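Local coordinates for protein putative glycoside hydrolase (Parabacteroides distasonis ATCC 8503, PDB 3GYC) that is a putative glycoside hydrolase of the cellulase-like family and probably cleaves glycosidic bonds with a site at the mouth of its TIM barrel, at residues Ala53-Ala58 with Leu230-Ile235; Ile63-Met68 with Asp121-Lys126; Leu158-Glu161 with Ser166-Pro169. All coordinates share one frame; numbering follows the deposited sequence.

From the N terminus, strand 53-57 supplies Arg55 to interaction 1, a contact closed on the far side of the barrel bore by strand 231-232; its two segments are 172 residues apart at their nearest ends. Interactions 2 and 3 both nest inside that long loop, one after the other. Interaction 2 joins helix 60-65 to the loop that follows strand 109-113, out at the surface. Interaction 3 is a short closure within the loop after strand 153-157. Interactions 1 and 3 meet directly through Arg55 with Asn160 and His234 with Glu161. Interaction 2 lies about 22 Å from interaction 1, centre to centre, yet helix 60-65 follows strand 53-57 and Ala58 packs on Ile63; Leu125 reaches Pro169 of interaction 3.

Interaction 1: residues Ala53-Ala58 with Leu230-Ile235; sequences AIRIDA and LYEHHI
Arg55 reaches across the bore of the TIM barrel from strand 53-57 to Glu232 on strand 231-232, spanning a gap of 10.7 Å between the CA atoms of the two residues. CB sets out toward the opposite segment, and with CG anti to the backbone N (chi1 172°) and the chain extended as far as NE, the side chain runs straight inward. Arg55 CD is the first atom to come near Glu232 OE1, at 4.2 Å. Arg55 NE follows, 3.6 Å from Glu232 OE1, and Arg55 CZ sits closest, 3.4 Å from the same oxygen, which lies over the centre of one guanidinium face. No N-H points at that oxygen, so this salt bridge is one of charge alone. At the tip, Arg55 NH1 stands 3.7 Å from His234 NE2, with the ring plane turned 56° from the guanidinium. His234 NE2 gives its own proton to Glu232 OE1 (2.8 Å), on the syn side though out of the carboxylate plane. The Arg55 N-H groups are used by Asn160, through NH2, and by Glu305, through NH1; Thr304 takes up Glu232 OE2 and Glu161 meets His234 ND1. The buried guanidinium is thus bonded to other partners while Glu232 balances its charge from above, which is likely to stabilise both charges in the barrel core; the imidazole is oriented by one bond from each ring nitrogen, to Glu232 and to Glu161.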
ATOM      1  N   ALA A  53       0.928 -12.089  -3.316  1.00  9.75           N
ATOM      2  CA  ALA A  53       1.796 -10.912  -3.285  1.00 10.99           C
ATOM      3  C   ALA A  53       1.550 -10.156  -1.955  1.00 11.74           C
ATOM      4  O   ALA A  53       0.465 -10.238  -1.376  1.00 13.51           O
ATOM      5  CB  ALA A  53       1.537  -9.982  -4.519  1.00 10.45           C
ATOM      6  N   ILE A  54       2.569  -9.454  -1.475  1.00 12.18           N
ATOM      7  CA  ILE A  54       2.507  -8.653  -0.259  1.00 11.52           C
ATOM      8  C   ILE A  54       3.248  -7.347  -0.521  1.00 12.20           C
ATOM      9  O   ILE A  54       4.256  -7.336  -1.205  1.00 12.79           O
ATOM     10  CB  ILE A  54       3.208  -9.381   0.918  1.00 11.14           C
ATOM     11  CG1 ILE A  54       2.677 -10.813   1.078  1.00 11.82           C
ATOM     12  CG2 ILE A  54       3.048  -8.638   2.196  1.00  9.95           C
ATOM     13  CD1 ILE A  54       3.508 -11.721   2.091  1.00 11.60           C
ATOM     14  N   ARG A  55       2.713  -6.255  -0.015  1.00 11.47           N
ATOM     15  CA  ARG A  55       3.364  -4.950  -0.057  1.00 12.14           C
ATOM     16  C   ARG A  55       3.908  -4.676   1.355  1.00 10.48           C
ATOM     17  O   ARG A  55       3.160  -4.710   2.328  1.00 10.50           O
ATOM     18  CB  ARG A  55       2.352  -3.891  -0.466  1.00 10.94           C
ATOM     19  CG  ARG A  55       2.859  -2.496  -0.358  1.00 11.87           C
ATOM     20  CD  ARG A  55       1.805  -1.535  -0.527  1.00 14.28           C
ATOM     21  NE  ARG A  55       2.273  -0.180  -0.352  1.00 16.88           N
ATOM     22  CZ  ARG A  55       1.578   0.788   0.236  1.00 18.52           C
ATOM     23  NH1 ARG A  55       0.378   0.537   0.781  1.00 19.17           N
ATOM     24  NH2 ARG A  55       2.112   1.992   0.362  1.00 19.69           N
ATOM     25  N   ILE A  56       5.220  -4.459   1.501  1.00 11.69           N
ATOM     26  CA  ILE A  56       5.750  -4.247   2.813  1.00 10.34           C
ATOM     27  C   ILE A  56       6.632  -3.003   2.855  1.00 10.53           C
ATOM     28  O   ILE A  56       7.127  -2.507   1.837  1.00  9.45           O
ATOM     29  CB  ILE A  56       6.584  -5.430   3.341  1.00 10.32           C
ATOM     30  CG1 ILE A  56       7.828  -5.714   2.466  1.00 11.19           C
ATOM     31  CG2 ILE A  56       5.786  -6.673   3.498  1.00 12.47           C
ATOM     32  CD1 ILE A  56       8.762  -6.764   3.045  1.00 11.34           C
ATOM     33  N   ASP A  57       6.822  -2.545   4.065  1.00 10.07           N
ATOM     34  CA  ASP A  57       7.789  -1.477   4.310  1.00 10.00           C
ATOM     35  C   ASP A  57       9.181  -2.124   4.384  1.00 10.17           C
ATOM     36  O   ASP A  57       9.397  -3.081   5.164  1.00 12.26           O
ATOM     37  CB  ASP A  57       7.460  -0.755   5.606  1.00 12.17           C
ATOM     38  CG  ASP A  57       8.249   0.552   5.750  1.00 11.18           C
ATOM     39  OD1 ASP A  57       9.367   0.662   5.198  1.00 11.69           O
ATOM     40  OD2 ASP A  57       7.695   1.498   6.332  1.00 10.07           O
ATOM     41  N   ALA A  58      10.118  -1.602   3.581  1.00  8.85           N
ATOM     42  CA  ALA A  58      11.507  -2.106   3.505  1.00 10.05           C
ATOM     43  C   ALA A  58      12.444  -1.361   4.498  1.00 11.36           C
ATOM     44  O   ALA A  58      13.614  -1.750   4.630  1.00 12.15           O
ATOM     45  CB  ALA A  58      12.046  -1.926   2.093  1.00  9.13           C
ATOM     46  N   LEU A 230       4.054   2.290 -13.054  1.00 14.23           N
ATOM     47  CA  LEU A 230       2.739   1.823 -12.643  1.00 14.37           C
ATOM     48  C   LEU A 230       2.123   2.831 -11.675  1.00 13.21           C
ATOM     49  O   LEU A 230       2.811   3.718 -11.174  1.00 11.76           O
ATOM     50  CB  LEU A 230       2.808   0.462 -11.957  1.00 16.14           C
ATOM     51  CG  LEU A 230       3.661   0.303 -10.713  1.00 17.21           C
ATOM     52  CD1 LEU A 230       2.989  -0.543  -9.612  1.00 18.20           C
ATOM     53  CD2 LEU A 230       5.057  -0.256 -11.055  1.00 17.53           C
ATOM     54  N   TYR A 231       0.837   2.701 -11.397  1.00 12.81           N
ATOM     55  CA  TYR A 231       0.220   3.564 -10.430  1.00 14.36           C
ATOM     56  C   TYR A 231      -0.279   2.653  -9.299  1.00 16.42           C
ATOM     57  O   TYR A 231      -0.904   1.602  -9.560  1.00 15.44           O
ATOM     58  CB  TYR A 231      -0.976   4.394 -10.976  1.00 13.99           C
ATOM     59  CG  TYR A 231      -0.792   5.147 -12.264  1.00 13.72           C
ATOM     60  CD1 TYR A 231       0.450   5.627 -12.671  1.00 13.62           C
ATOM     61  CD2 TYR A 231      -1.902   5.448 -13.066  1.00 14.36           C
ATOM     62  CE1 TYR A 231       0.585   6.321 -13.870  1.00 13.92           C
ATOM     63  CE2 TYR A 231      -1.775   6.166 -14.238  1.00 13.79           C
ATOM     64  CZ  TYR A 231      -0.540   6.612 -14.623  1.00 13.52           C
ATOM     65  OH  TYR A 231      -0.434   7.291 -15.788  1.00 15.16           O
ATOM     66  N   GLU A 232       0.033   3.032  -8.060  1.00 17.68           N
ATOM     67  CA  GLU A 232      -0.457   2.327  -6.874  1.00 18.32           C
ATOM     68  C   GLU A 232      -1.371   3.361  -6.237  1.00 17.02           C
ATOM     69  O   GLU A 232      -0.885   4.292  -5.641  1.00 19.20           O
ATOM     70  CB  GLU A 232       0.695   1.870  -5.966  1.00 19.94           C
ATOM     71  CG  GLU A 232       0.361   0.633  -5.065  1.00 23.93           C
ATOM     72  CD  GLU A 232      -0.215   0.940  -3.686  1.00 26.18           C
ATOM     73  OE1 GLU A 232       0.477   1.609  -2.888  1.00 29.31           O
ATOM     74  OE2 GLU A 232      -1.320   0.452  -3.349  1.00 27.99           O
ATOM     75  N   HIS A 233      -2.690   3.227  -6.409  1.00 16.73           N
ATOM     76  CA  HIS A 233      -3.608   4.244  -5.966  1.00 15.28           C
ATOM     77  C   HIS A 233      -4.516   3.704  -4.881  1.00 15.93           C
ATOM     78  O   HIS A 233      -5.062   2.612  -4.998  1.00 15.67           O
ATOM     79  CB  HIS A 233      -4.417   4.826  -7.121  1.00 15.48           C
ATOM     80  CG  HIS A 233      -4.802   6.248  -6.873  1.00 15.86           C
ATOM     81  ND1 HIS A 233      -3.991   7.298  -7.241  1.00 15.71           N
ATOM     82  CD2 HIS A 233      -5.831   6.784  -6.178  1.00 15.82           C
ATOM     83  CE1 HIS A 233      -4.538   8.430  -6.830  1.00 17.65           C
ATOM     84  NE2 HIS A 233      -5.651   8.144  -6.174  1.00 16.75           N
ATOM     85  N   HIS A 234      -4.645   4.469  -3.800  1.00 15.22           N
ATOM     86  CA  HIS A 234      -5.439   4.040  -2.658  1.00 14.77           C
ATOM     87  C   HIS A 234      -6.849   4.599  -2.806  1.00 13.97           C
ATOM     88  O   HIS A 234      -7.013   5.784  -3.054  1.00 13.55           O
ATOM     89  CB  HIS A 234      -4.772   4.476  -1.351  1.00 15.61           C
ATOM     90  CG  HIS A 234      -3.358   3.986  -1.208  1.00 16.69           C
ATOM     91  ND1 HIS A 234      -2.507   4.440  -0.219  1.00 17.65           N
ATOM     92  CD2 HIS A 234      -2.639   3.099  -1.948  1.00 16.90           C
ATOM     93  CE1 HIS A 234      -1.349   3.803  -0.315  1.00 17.19           C
ATOM     94  NE2 HIS A 234      -1.387   3.012  -1.376  1.00 17.02           N
ATOM     95  N   ILE A 235      -7.850   3.722  -2.691  1.00 13.85           N
ATOM     96  CA  ILE A 235      -9.249   4.080  -2.970  1.00 12.25           C
ATOM     97  C   ILE A 235     -10.177   3.527  -1.920  1.00 11.89           C
ATOM     98  O   ILE A 235     -10.311   2.316  -1.781  1.00 11.89           O
ATOM     99  CB  ILE A 235      -9.724   3.509  -4.331  1.00 11.90           C
ATOM    100  CG1 ILE A 235      -8.945   4.121  -5.476  1.00 13.00           C
ATOM    101  CG2 ILE A 235     -11.225   3.798  -4.601  1.00 10.86           C
ATOM    102  CD1 ILE A 235      -9.239   3.475  -6.847  1.00 13.23           C
TER

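Interaction 2: residues Ile63-Met68 with Asp121-Lys126; sequences IAENPM and DEVCLK
A surface salt bridge between Glu65 of helix 60-65 and Lys126 of a short 3-10 segment ties together two loop regions of the barrel, those that follow strands 53-57 and 109-113. Lys126 NZ is 3.0 Å from Glu65 OE2, on the syn lone pair of that oxygen, and it makes a weak second bond of 3.5 Å to Glu65 OE1. The ammonium therefore favours one oxygen over the other. The two side chains cross at a slant, and the lysine offers more than its tip: its CD and CE lie alongside Glu65 OE2, CE at 3.3 Å. An extended chain beyond CG carries the ammonium out from the 3-10 segment to the carboxylate. Glu65, by contrast, is bent at chi2 (-94°), which turns its carboxylate against Val123. Valine and glutamate run antiparallel alongside each other, with Val123 CG2 packing on Glu65 CG at 3.9 Å while the valine CB faces the carboxylate. The ion pair thus has an apolar floor, with Val123 buried and both charged residues exposed to solvent, where water is likely to moderate its strength. Val123 and Lys126 are held in step by a backbone bond from Lys126 N to Val123 O (3.2 Å), one 3-10 turn apart. Trp71 of strand 71-73 touches both Glu65 and Val123. Val123 also packs on His61 and Leu62 of helix 60-65, while that helix packs on helix 130-146 with the flank of Ile63 and Ala64 and meets strand 71-73 through Glu65.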
ATOM      1  N   ILE A  63      18.057   0.669   6.927  1.00 12.85           N
ATOM      2  CA  ILE A  63      19.037  -0.242   6.356  1.00 13.23           C
ATOM      3  C   ILE A  63      20.254   0.531   5.827  1.00 15.26           C
ATOM      4  O   ILE A  63      21.375   0.055   5.984  1.00 15.57           O
ATOM      5  CB  ILE A  63      18.453  -1.130   5.232  1.00 14.51           C
ATOM      6  CG1 ILE A  63      17.506  -2.173   5.838  1.00 13.47           C
ATOM      7  CG2 ILE A  63      19.605  -1.780   4.429  1.00 14.28           C
ATOM      8  CD1 ILE A  63      16.825  -3.100   4.850  1.00 12.58           C
ATOM      9  N   ALA A  64      20.044   1.731   5.272  1.00 15.12           N
ATOM     10  CA  ALA A  64      21.131   2.513   4.707  1.00 16.15           C
ATOM     11  C   ALA A  64      22.002   3.130   5.789  1.00 18.11           C
ATOM     12  O   ALA A  64      23.191   3.392   5.555  1.00 17.91           O
ATOM     13  CB  ALA A  64      20.606   3.585   3.729  1.00 14.65           C
ATOM     14  N   GLU A  65      21.441   3.360   6.969  1.00 18.99           N
ATOM     15  CA  GLU A  65      22.217   3.923   8.076  1.00 19.81           C
ATOM     16  C   GLU A  65      22.986   2.835   8.793  1.00 18.73           C
ATOM     17  O   GLU A  65      24.181   2.936   8.939  1.00 17.77           O
ATOM     18  CB  GLU A  65      21.323   4.631   9.088  1.00 21.57           C
ATOM     19  CG  GLU A  65      20.755   5.938   8.609  1.00 23.80           C
ATOM     20  CD  GLU A  65      21.569   7.158   9.008  1.00 26.55           C
ATOM     21  OE1 GLU A  65      22.472   7.055   9.872  1.00 28.67           O
ATOM     22  OE2 GLU A  65      21.271   8.251   8.472  1.00 28.24           O
ATOM     23  N   ASN A  66      22.282   1.822   9.295  1.00 17.77           N
ATOM     24  CA  ASN A  66      22.913   0.697   9.991  1.00 17.05           C
ATOM     25  C   ASN A  66      22.005  -0.537   9.920  1.00 17.60           C
ATOM     26  O   ASN A  66      21.106  -0.691  10.744  1.00 15.79           O
ATOM     27  CB  ASN A  66      23.245   1.072  11.436  1.00 17.64           C
ATOM     28  CG  ASN A  66      24.106   0.035  12.115  1.00 17.51           C
ATOM     29  OD1 ASN A  66      24.200  -1.123  11.663  1.00 18.84           O
ATOM     30  ND2 ASN A  66      24.736   0.428  13.199  1.00 15.83           N
ATOM     31  N   PRO A  67      22.263  -1.435   8.946  1.00 17.32           N
ATOM     32  CA  PRO A  67      21.354  -2.551   8.704  1.00 16.37           C
ATOM     33  C   PRO A  67      21.117  -3.503   9.855  1.00 17.01           C
ATOM     34  O   PRO A  67      19.985  -4.011  10.002  1.00 17.53           O
ATOM     35  CB  PRO A  67      21.974  -3.293   7.519  1.00 16.65           C
ATOM     36  CG  PRO A  67      23.266  -2.625   7.217  1.00 16.27           C
ATOM     37  CD  PRO A  67      23.545  -1.588   8.228  1.00 16.55           C
HETATM   38  N   MSE A  68      22.103  -3.694  10.722  1.00 16.52           N
HETATM   39  CA  MSE A  68      21.917  -4.642  11.792  1.00 17.25           C
HETATM   40  C   MSE A  68      21.685  -4.032  13.148  1.00 15.66           C
HETATM   41  O   MSE A  68      21.538  -4.757  14.118  1.00 16.39           O
HETATM   42  CB  MSE A  68      23.020  -5.676  11.782  1.00 20.06           C
HETATM   43  CG  MSE A  68      23.058  -6.436  10.451  1.00 22.56           C
HETATM   44 SE   MSE A  68      24.289  -7.894  10.662  0.75 28.50          SE
HETATM   45  CE  MSE A  68      25.747  -7.016  11.633  1.00 27.09           C
ATOM     46  N   ASP A 121      16.150   8.893  16.615  1.00 14.25           N
ATOM     47  CA  ASP A 121      17.068   9.857  16.008  1.00 15.58           C
ATOM     48  C   ASP A 121      16.563  10.406  14.672  1.00 15.17           C
ATOM     49  O   ASP A 121      17.270  11.149  13.998  1.00 14.75           O
ATOM     50  CB  ASP A 121      18.416   9.202  15.832  1.00 16.58           C
ATOM     51  CG  ASP A 121      18.989   8.740  17.141  1.00 17.63           C
ATOM     52  OD1 ASP A 121      18.986   9.519  18.109  1.00 16.82           O
ATOM     53  OD2 ASP A 121      19.468   7.596  17.201  1.00 20.45           O
ATOM     54  N   GLU A 122      15.356  10.029  14.294  1.00 14.93           N
ATOM     55  CA  GLU A 122      14.695  10.514  13.102  1.00 16.38           C
ATOM     56  C   GLU A 122      15.636  10.558  11.899  1.00 14.00           C
ATOM     57  O   GLU A 122      15.773  11.594  11.249  1.00 10.05           O
ATOM     58  CB  GLU A 122      14.094  11.902  13.387  1.00 19.38           C
ATOM     59  CG  GLU A 122      13.072  11.856  14.513  1.00 22.41           C
ATOM     60  CD  GLU A 122      12.231  13.110  14.637  1.00 25.24           C
ATOM     61  OE1 GLU A 122      12.656  14.199  14.178  1.00 26.85           O
ATOM     62  OE2 GLU A 122      11.127  13.002  15.241  1.00 28.47           O
ATOM     63  N   VAL A 123      16.231   9.411  11.574  1.00 14.07           N
ATOM     64  CA  VAL A 123      17.222   9.383  10.491  1.00 15.17           C
ATOM     65  C   VAL A 123      16.663   9.703   9.081  1.00 16.35           C
ATOM     66  O   VAL A 123      17.398  10.208   8.213  1.00 15.85           O
ATOM     67  CB  VAL A 123      18.099   8.090  10.495  1.00 14.63           C
ATOM     68  CG1 VAL A 123      18.835   7.957  11.830  1.00 12.90           C
ATOM     69  CG2 VAL A 123      17.313   6.858  10.136  1.00 13.32           C
ATOM     70  N   CYS A 124      15.365   9.531   8.886  1.00 16.80           N
ATOM     71  CA  CYS A 124      14.792   9.810   7.572  1.00 19.32           C
ATOM     72  C   CYS A 124      14.833  11.273   7.171  1.00 17.81           C
ATOM     73  O   CYS A 124      14.770  11.561   5.994  1.00 16.03           O
ATOM     74  CB  CYS A 124      13.349   9.321   7.461  1.00 20.29           C
ATOM     75  SG  CYS A 124      12.251  10.202   8.573  1.00 24.73           S
ATOM     76  N   LEU A 125      14.941  12.188   8.137  1.00 18.90           N
ATOM     77  CA  LEU A 125      14.965  13.621   7.843  1.00 19.59           C
ATOM     78  C   LEU A 125      16.216  14.027   7.029  1.00 19.72           C
ATOM     79  O   LEU A 125      16.236  15.080   6.407  1.00 20.50           O
ATOM     80  CB  LEU A 125      14.855  14.449   9.138  1.00 19.97           C
ATOM     81  CG  LEU A 125      13.586  14.211   9.972  1.00 20.33           C
ATOM     82  CD1 LEU A 125      13.643  14.962  11.283  1.00 21.00           C
ATOM     83  CD2 LEU A 125      12.305  14.544   9.184  1.00 20.54           C
ATOM     84  N   LYS A 126      17.236  13.172   7.012  1.00 19.50           N
ATOM     85  CA  LYS A 126      18.465  13.426   6.260  1.00 18.74           C
ATOM     86  C   LYS A 126      18.279  13.277   4.745  1.00 17.90           C
ATOM     87  O   LYS A 126      19.056  13.802   3.963  1.00 16.74           O
ATOM     88  CB  LYS A 126      19.532  12.426   6.661  1.00 19.20           C
ATOM     89  CG  LYS A 126      19.855  12.404   8.107  1.00 20.59           C
ATOM     90  CD  LYS A 126      21.049  11.541   8.313  1.00 21.99           C
ATOM     91  CE  LYS A 126      21.263  11.240   9.757  1.00 22.74           C
ATOM     92  NZ  LYS A 126      22.553  10.540   9.872  1.00 24.40           N
TER

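Interaction 3: residues Leu158-Glu161 with Ser166-Pro169; sequences LCNE and SWAP
Asn160 and Trp167 bring their CA atoms to 6.8 Å of each other as the loop after strand 153-157 doubles back, with Glu161 in the left-handed region of backbone angles. The indole lies under the asparagine amide: Asn160 ND2 sits 3.3 Å above one ring face, offset toward the rim and 3.3 Å from Trp167 NE1, and the amide plane is turned 75° from the ring. As both nitrogens are donors, they do not bond. Asn160 ND2 instead gives a weak bond of 3.4 Å to Glu161 OE1, while Ser166 CB covers the opposite indole face. Glu161 OE1 also stands 3.5 Å from Trp167 NE1. Asn160 O approaches Trp167 CD1 at 3.3 Å. Cys159 SG, swung anti to its own N (chi1 -168°), fills the corner between Trp167 CB and Ala168 CB. Trp115 meets the indole edge-to-face. With an alanine in place of Trp167, the Asn160 amide would probably lose the face it lies on and be freer to turn. Asn160 OD1 accepts from Arg55 and Glu161 OE2 from His234, so the indole backs an Asn-Glu pair placed as in clan A glycoside hydrolases, consistent with a catalytic site here.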
ATOM      1  N   LEU A 158       8.786   4.479  -3.857  1.00 12.11           N
ATOM      2  CA  LEU A 158       9.680   5.292  -3.020  1.00 13.82           C
ATOM      3  C   LEU A 158       9.039   5.945  -1.835  1.00 13.85           C
ATOM      4  O   LEU A 158       9.754   6.425  -0.961  1.00 15.13           O
ATOM      5  CB  LEU A 158      10.478   6.328  -3.851  1.00 13.20           C
ATOM      6  CG  LEU A 158      11.727   5.744  -4.530  1.00 15.11           C
ATOM      7  CD1 LEU A 158      11.362   4.692  -5.532  1.00 15.38           C
ATOM      8  CD2 LEU A 158      12.568   6.843  -5.218  1.00 14.03           C
ATOM      9  N   CYS A 159       7.710   6.010  -1.795  1.00 15.04           N
ATOM     10  CA  CYS A 159       7.039   6.555  -0.629  1.00 14.97           C
ATOM     11  C   CYS A 159       5.535   6.365  -0.624  1.00 15.70           C
ATOM     12  O   CYS A 159       4.855   6.816  -1.554  1.00 15.73           O
ATOM     13  CB  CYS A 159       7.299   8.068  -0.546  1.00 16.90           C
ATOM     14  SG  CYS A 159       6.772   8.699   1.043  1.00 17.62           S
ATOM     15  N   ASN A 160       5.021   5.703   0.424  1.00 15.45           N
ATOM     16  CA  ASN A 160       3.592   5.587   0.644  1.00 15.08           C
ATOM     17  C   ASN A 160       2.904   6.937   0.632  1.00 16.27           C
ATOM     18  O   ASN A 160       3.310   7.837   1.365  1.00 15.57           O
ATOM     19  CB  ASN A 160       3.319   4.962   2.003  1.00 16.09           C
ATOM     20  CG  ASN A 160       1.840   4.942   2.350  1.00 17.58           C
ATOM     21  OD1 ASN A 160       1.066   4.136   1.796  1.00 16.68           O
ATOM     22  ND2 ASN A 160       1.435   5.817   3.286  1.00 16.12           N
ATOM     23  N   GLU A 161       1.842   7.066  -0.169  1.00 16.83           N
ATOM     24  CA  GLU A 161       0.985   8.275  -0.168  1.00 18.13           C
ATOM     25  C   GLU A 161       1.742   9.574  -0.269  1.00 17.27           C
ATOM     26  O   GLU A 161       1.535  10.544   0.484  1.00 15.68           O
ATOM     27  CB  GLU A 161       0.040   8.250   1.029  1.00 19.13           C
ATOM     28  CG  GLU A 161      -0.884   7.048   0.895  1.00 21.15           C
ATOM     29  CD  GLU A 161      -1.818   6.801   2.059  1.00 23.32           C
ATOM     30  OE1 GLU A 161      -1.564   7.328   3.175  1.00 24.92           O
ATOM     31  OE2 GLU A 161      -2.793   6.027   1.832  1.00 23.86           O
ATOM     32  N   SER A 166       3.275  13.068   6.902  1.00 22.56           N
ATOM     33  CA  SER A 166       3.413  11.980   7.873  1.00 22.49           C
ATOM     34  C   SER A 166       4.475  10.998   7.419  1.00 20.09           C
ATOM     35  O   SER A 166       5.164  10.406   8.243  1.00 19.84           O
ATOM     36  CB  SER A 166       2.122  11.162   8.013  1.00 23.94           C
ATOM     37  OG  SER A 166       1.060  11.959   8.484  1.00 26.08           O
ATOM     38  N   TRP A 167       4.579  10.802   6.109  1.00 17.17           N
ATOM     39  CA  TRP A 167       5.506   9.797   5.577  1.00 16.77           C
ATOM     40  C   TRP A 167       6.755  10.424   4.957  1.00 17.05           C
ATOM     41  O   TRP A 167       7.835   9.828   5.014  1.00 16.73           O
ATOM     42  CB  TRP A 167       4.786   8.896   4.552  1.00 17.25           C
ATOM     43  CG  TRP A 167       3.368   8.642   4.951  1.00 17.42           C
ATOM     44  CD1 TRP A 167       2.270   9.035   4.284  1.00 19.01           C
ATOM     45  CD2 TRP A 167       2.906   8.026   6.167  1.00 20.11           C
ATOM     46  NE1 TRP A 167       1.140   8.677   4.968  1.00 20.51           N
ATOM     47  CE2 TRP A 167       1.502   8.070   6.140  1.00 20.25           C
ATOM     48  CE3 TRP A 167       3.545   7.425   7.266  1.00 19.20           C
ATOM     49  CZ2 TRP A 167       0.721   7.542   7.166  1.00 20.98           C
ATOM     50  CZ3 TRP A 167       2.760   6.910   8.293  1.00 20.03           C
ATOM     51  CH2 TRP A 167       1.366   6.964   8.224  1.00 20.17           C
ATOM     52  N   ALA A 168       6.614  11.624   4.389  1.00 16.99           N
ATOM     53  CA  ALA A 168       7.729  12.314   3.716  1.00 16.17           C
ATOM     54  C   ALA A 168       7.987  13.697   4.345  1.00 16.78           C
ATOM     55  O   ALA A 168       7.812  14.739   3.685  1.00 14.89           O
ATOM     56  CB  ALA A 168       7.447  12.437   2.227  1.00 13.91           C
ATOM     57  N   PRO A 169       8.391  13.718   5.629  1.00 17.53           N
ATOM     58  CA  PRO A 169       8.719  15.000   6.278  1.00 17.75           C
ATOM     59  C   PRO A 169       9.998  15.637   5.720  1.00 18.30           C
ATOM     60  O   PRO A 169      10.208  16.863   5.846  1.00 19.49           O
ATOM     61  CB  PRO A 169       8.912  14.594   7.744  1.00 18.47           C
ATOM     62  CG  PRO A 169       9.241  13.180   7.721  1.00 18.00           C
ATOM     63  CD  PRO A 169       8.513  12.593   6.570  1.00 17.65           C
TER